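Local coordinates for protein D-xylonate dehydratase (Caulobacter crescentus, PDB 5OYN) that catalyses the dehydration of D-xylonate, and with similar efficiency D-gluconate, to 2-dehydro-3-deoxy sugar acids, using a [2Fe-2S] cluster and a magnesium ion, at residues M213-A216 and S217-A221; V222-L226 and G227-T231. One frame throughout, in Å; residues are numbered along the deposited sequence.

Read from the N terminus, the chain meets the two contacts in series, without nesting or crossing: interaction 1 (213-216 with 217-221) is complete before interaction 2 (222-226 with 227-231) begins. They are the two ends of one helix, 215-225, their centres about 12 Å apart. Interaction 1 winds the first turns just after Gly214, beside the iron-sulfur cluster and the magnesium ion. Interaction 2 closes the last turn at Gly227 and leads the outgoing loop past the side chain of Glu224, on the way to helix 241-259. Neither contact bridges distant sequence; together they define a buried helix running from the metal centre toward helices 270-282 and 337-347.

Interaction 1: residues M213-A216 and S217-A221; sequences MGTA and STMNA
Thr218 and Gly214 are joined twice at the start of helix 215-225. The hydroxyl Thr218 OG1 lies 2.6 Å from Gly214 O, above the carbonyl plane, while Thr218 N makes the helical bond to the same oxygen at 2.9 Å. With OG1 beside its own backbone N (chi1 -58°), the threonine turns its hydroxyl back along the helix; OG1 also accepts from Ser286 N. Met213 holds CG anti to the backbone N (chi1 -179°) and then bends, laying SD across Thr218 at about a right angle, 4.0 Å from Ser217 CB. Thr215 and Met219 lie side by side, pointing the same way, CG2 of Thr215 3.9 Å from CG of Met219. Thr215 OG1 binds Asn288 and Ser286, close to the magnesium ligand Asp138. At the next pair along the chain, Asn220 ND2 reaches back one turn to Ala216 O at 2.8 Å, the acceptor nearly in the amide plane, while Asn220 N comes to that oxygen from the opposite face at 3.0 Å. Asn220 OD1 accepts from Ser159 and Thr135. An alanine at Asn220 would remove the amide, and Ser159 and Thr135 would probably lose their shared acceptor while Ala216 O kept the backbone bond alone. At the N-cap, a water takes the N-H of Ser217 at 2.8 Å and, weakly, that of Gly214. Side-chain donors thus double the grip on two carbonyls of the first turn, where Ala216 touches the iron-sulfur cluster and Thr215 approaches the magnesium ion.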
loop_
_atom_site.group_PDB
_atom_site.type_symbol
_atom_site.label_atom_id
_atom_site.label_comp_id
_atom_site.label_asym_id
_atom_site.label_seq_id
_atom_site.Cartn_x
_atom_site.Cartn_y
_atom_site.Cartn_z
ATOM N N MET A 213 3.513 25.076 18.915
ATOM C CA MET A 213 4.976 25.112 18.972
ATOM C C MET A 213 5.492 24.315 20.174
ATOM O O MET A 213 6.132 24.833 21.089
ATOM C CB MET A 213 5.464 26.549 19.012
ATOM C CG MET A 213 6.981 26.689 19.039
ATOM S SD MET A 213 7.758 26.127 17.526
ATOM C CE MET A 213 7.144 27.397 16.412
ATOM N N GLY A 214 5.183 23.027 20.170
ATOM C CA GLY A 214 5.638 22.115 21.194
ATOM C C GLY A 214 6.965 21.494 20.820
ATOM O O GLY A 214 7.722 22.032 20.009
ATOM N N THR A 215 7.248 20.334 21.418
ATOM C CA THR A 215 8.561 19.726 21.218
ATOM C C THR A 215 8.759 19.311 19.771
ATOM O O THR A 215 9.859 19.473 19.224
ATOM C CB THR A 215 8.746 18.519 22.135
ATOM O OG1 THR A 215 8.305 18.849 23.454
ATOM C CG2 THR A 215 10.207 18.101 22.169
ATOM N N ALA A 216 7.700 18.786 19.135
ATOM C CA ALA A 216 7.812 18.282 17.768
ATOM C C ALA A 216 8.061 19.415 16.785
ATOM O O ALA A 216 8.972 19.341 15.953
ATOM C CB ALA A 216 6.553 17.505 17.381
ATOM N N SER A 217 7.266 20.477 16.856
ATOM C CA SER A 217 7.548 21.598 15.970
ATOM C C SER A 217 8.896 22.234 16.305
ATOM O O SER A 217 9.628 22.657 15.403
ATOM C CB SER A 217 6.427 22.624 16.046
ATOM O OG SER A 217 5.187 21.980 16.226
ATOM N N THR A 218 9.260 22.281 17.593
ATOM C CA THR A 218 10.553 22.846 17.975
ATOM C C THR A 218 11.705 22.010 17.428
ATOM O O THR A 218 12.584 22.525 16.724
ATOM C CB THR A 218 10.659 22.958 19.497
ATOM O OG1 THR A 218 9.589 23.770 20.007
ATOM C CG2 THR A 218 11.992 23.576 19.883
ATOM N N MET A 219 11.715 20.711 17.734
ATOM C CA MET A 219 12.809 19.867 17.266
ATOM C C MET A 219 12.879 19.813 15.744
ATOM O O MET A 219 13.963 19.641 15.177
ATOM C CB MET A 219 12.677 18.459 17.842
ATOM C CG MET A 219 12.884 18.379 19.350
ATOM S SD MET A 219 14.227 19.423 19.970
ATOM C CE MET A 219 15.670 18.699 19.170
ATOM N N ASN A 220 11.761 19.990 15.054
ATOM C CA ASN A 220 11.865 19.970 13.602
ATOM C C ASN A 220 12.390 21.295 13.067
ATOM O O ASN A 220 13.184 21.312 12.124
ATOM C CB ASN A 220 10.521 19.564 12.996
ATOM C CG ASN A 220 10.356 18.037 12.962
ATOM O OD1 ASN A 220 10.958 17.365 12.123
ATOM N ND2 ASN A 220 9.613 17.484 13.924
ATOM N N ALA A 221 12.001 22.412 13.680
ATOM C CA ALA A 221 12.644 23.681 13.361
ATOM C C ALA A 221 14.131 23.638 13.697
ATOM O O ALA A 221 14.953 24.200 12.963
ATOM C CB ALA A 221 11.952 24.819 14.104
HETATM O O HOH W 1 4.891 20.513 18.387
#

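Interaction 2: residues V222-L226 and G227-T231; sequences VAEAL and GLSLT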
loop_
_atom_site.group_PDB
_atom_site.type_symbol
_atom_site.label_atom_id
_atom_site.label_comp_id
_atom_site.label_asym_id
_atom_site.label_seq_id
_atom_site.Cartn_x
_atom_site.Cartn_y
_atom_site.Cartn_z
ATOM N N VAL A 222 14.496 22.962 14.795
ATOM C CA VAL A 222 15.903 22.858 15.181
ATOM C C VAL A 222 16.706 22.191 14.076
ATOM O O VAL A 222 17.735 22.711 13.634
ATOM C CB VAL A 222 16.044 22.094 16.510
ATOM C CG1 VAL A 222 17.455 21.480 16.650
ATOM C CG2 VAL A 222 15.701 23.005 17.674
ATOM N N ALA A 223 16.247 21.031 13.605
ATOM C CA ALA A 223 16.997 20.337 12.571
ATOM C C ALA A 223 17.169 21.204 11.339
ATOM O O ALA A 223 18.142 21.041 10.596
ATOM C CB ALA A 223 16.306 19.019 12.192
ATOM N N GLU A 224 16.229 22.113 11.086
ATOM C CA GLU A 224 16.422 23.040 9.977
ATOM C C GLU A 224 17.508 24.051 10.322
ATOM O O GLU A 224 18.450 24.253 9.548
ATOM C CB GLU A 224 15.106 23.736 9.612
ATOM C CG GLU A 224 14.979 24.015 8.111
ATOM C CD GLU A 224 13.701 24.775 7.714
ATOM O OE1 GLU A 224 12.600 24.478 8.239
ATOM O OE2 GLU A 224 13.802 25.679 6.856
ATOM N N ALA A 225 17.415 24.654 11.512
ATOM C CA ALA A 225 18.436 25.590 11.971
ATOM C C ALA A 225 19.808 24.930 12.022
ATOM O O ALA A 225 20.820 25.560 11.694
ATOM C CB ALA A 225 18.064 26.137 13.351
ATOM N N LEU A 226 19.861 23.662 12.437
ATOM C CA LEU A 226 21.104 22.909 12.452
ATOM C C LEU A 226 21.647 22.639 11.056
ATOM O O LEU A 226 22.770 22.133 10.945
ATOM C CB LEU A 226 20.898 21.576 13.162
ATOM C CG LEU A 226 20.859 21.534 14.682
ATOM C CD1 LEU A 226 20.927 20.084 15.142
ATOM C CD2 LEU A 226 21.997 22.358 15.293
ATOM N N GLY A 227 20.881 22.942 10.004
ATOM C CA GLY A 227 21.313 22.699 8.639
ATOM C C GLY A 227 21.242 21.256 8.204
ATOM O O GLY A 227 21.981 20.859 7.298
ATOM N N LEU A 228 20.358 20.465 8.820
ATOM C CA LEU A 228 20.224 19.037 8.575
ATOM C C LEU A 228 19.027 18.674 7.693
ATOM O O LEU A 228 18.874 17.504 7.332
ATOM C CB LEU A 228 20.122 18.298 9.914
ATOM C CG LEU A 228 21.480 17.878 10.486
ATOM C CD1 LEU A 228 21.346 17.151 11.824
ATOM C CD2 LEU A 228 22.200 17.011 9.472
ATOM N N SER A 229 18.182 19.638 7.339
ATOM C CA SER A 229 17.077 19.394 6.428
ATOM C C SER A 229 17.001 20.550 5.448
ATOM O O SER A 229 17.607 21.602 5.666
ATOM C CB SER A 229 15.755 19.241 7.178
ATOM O OG SER A 229 15.396 20.467 7.761
ATOM N N LEU A 230 16.266 20.343 4.355
ATOM C CA LEU A 230 16.177 21.362 3.319
ATOM C C LEU A 230 15.420 22.581 3.829
ATOM O O LEU A 230 14.648 22.516 4.787
ATOM C CB LEU A 230 15.501 20.810 2.066
ATOM C CG LEU A 230 16.221 19.673 1.321
ATOM C CD1 LEU A 230 15.447 19.278 0.089
ATOM C CD2 LEU A 230 17.676 20.036 0.956
ATOM N N THR A 231 15.665 23.715 3.192
ATOM C CA THR A 231 15.062 24.952 3.663
ATOM C C THR A 231 13.552 24.863 3.517
ATOM O O THR A 231 13.041 24.481 2.458
ATOM C CB THR A 231 15.606 26.157 2.884
ATOM O OG1 THR A 231 17.032 26.081 2.803
ATOM C CG2 THR A 231 15.238 27.433 3.569
HETATM O O HOH W 2 18.896 23.995 6.807
#
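Leu228 N returns to Ala223 O at 2.9 Å, nearly in line with the carbonyl (C=O...N 176°), while Gly227 N bonds to Glu224 O at 2.8 Å from well above that carbonyl's plane, and between these two bonds the chain turns out of the helix at Gly227. Glu224 carries most of the side-chain contact. Its chain is extended beyond CG, which carries the carboxylate past Ser229 toward Thr231. On the way CG passes 3.6 Å from Ser229 OG and 3.7 Å from Leu230 O. At the far end, OE2 lies 3.4 Å from Thr231 C and accepts from the backbone N-H of Gly232, while OE1 takes that of Ala234, so this buried carboxylate is gripped by two amides of the outgoing chain. The pair of bonds into the last turn, with positive phi at Gly227 (76°), is a Schellman motif ending helix 215-225; a CB at Gly227 would run into Leu226 O. Beyond it, Ser229 has OG between its backbone N and carbonyl carbon (chi1 67°), and this turns the hydroxyl onto the helix, 3.5 Å from Glu224 CA. A water donates to both Glu224 O and Ser229 O, bridging the last turn to the loop. On another side, Leu226 and Leu228 bring their CD1 methyls to 4.4 Å, a loose apolar touch, and both side chains also rest on Leu268. The loop is held farther out, too: Leu228 shares a backbone hydrogen bond with Val157 of strand 155-159, and Leu230 lies against helix 241-259.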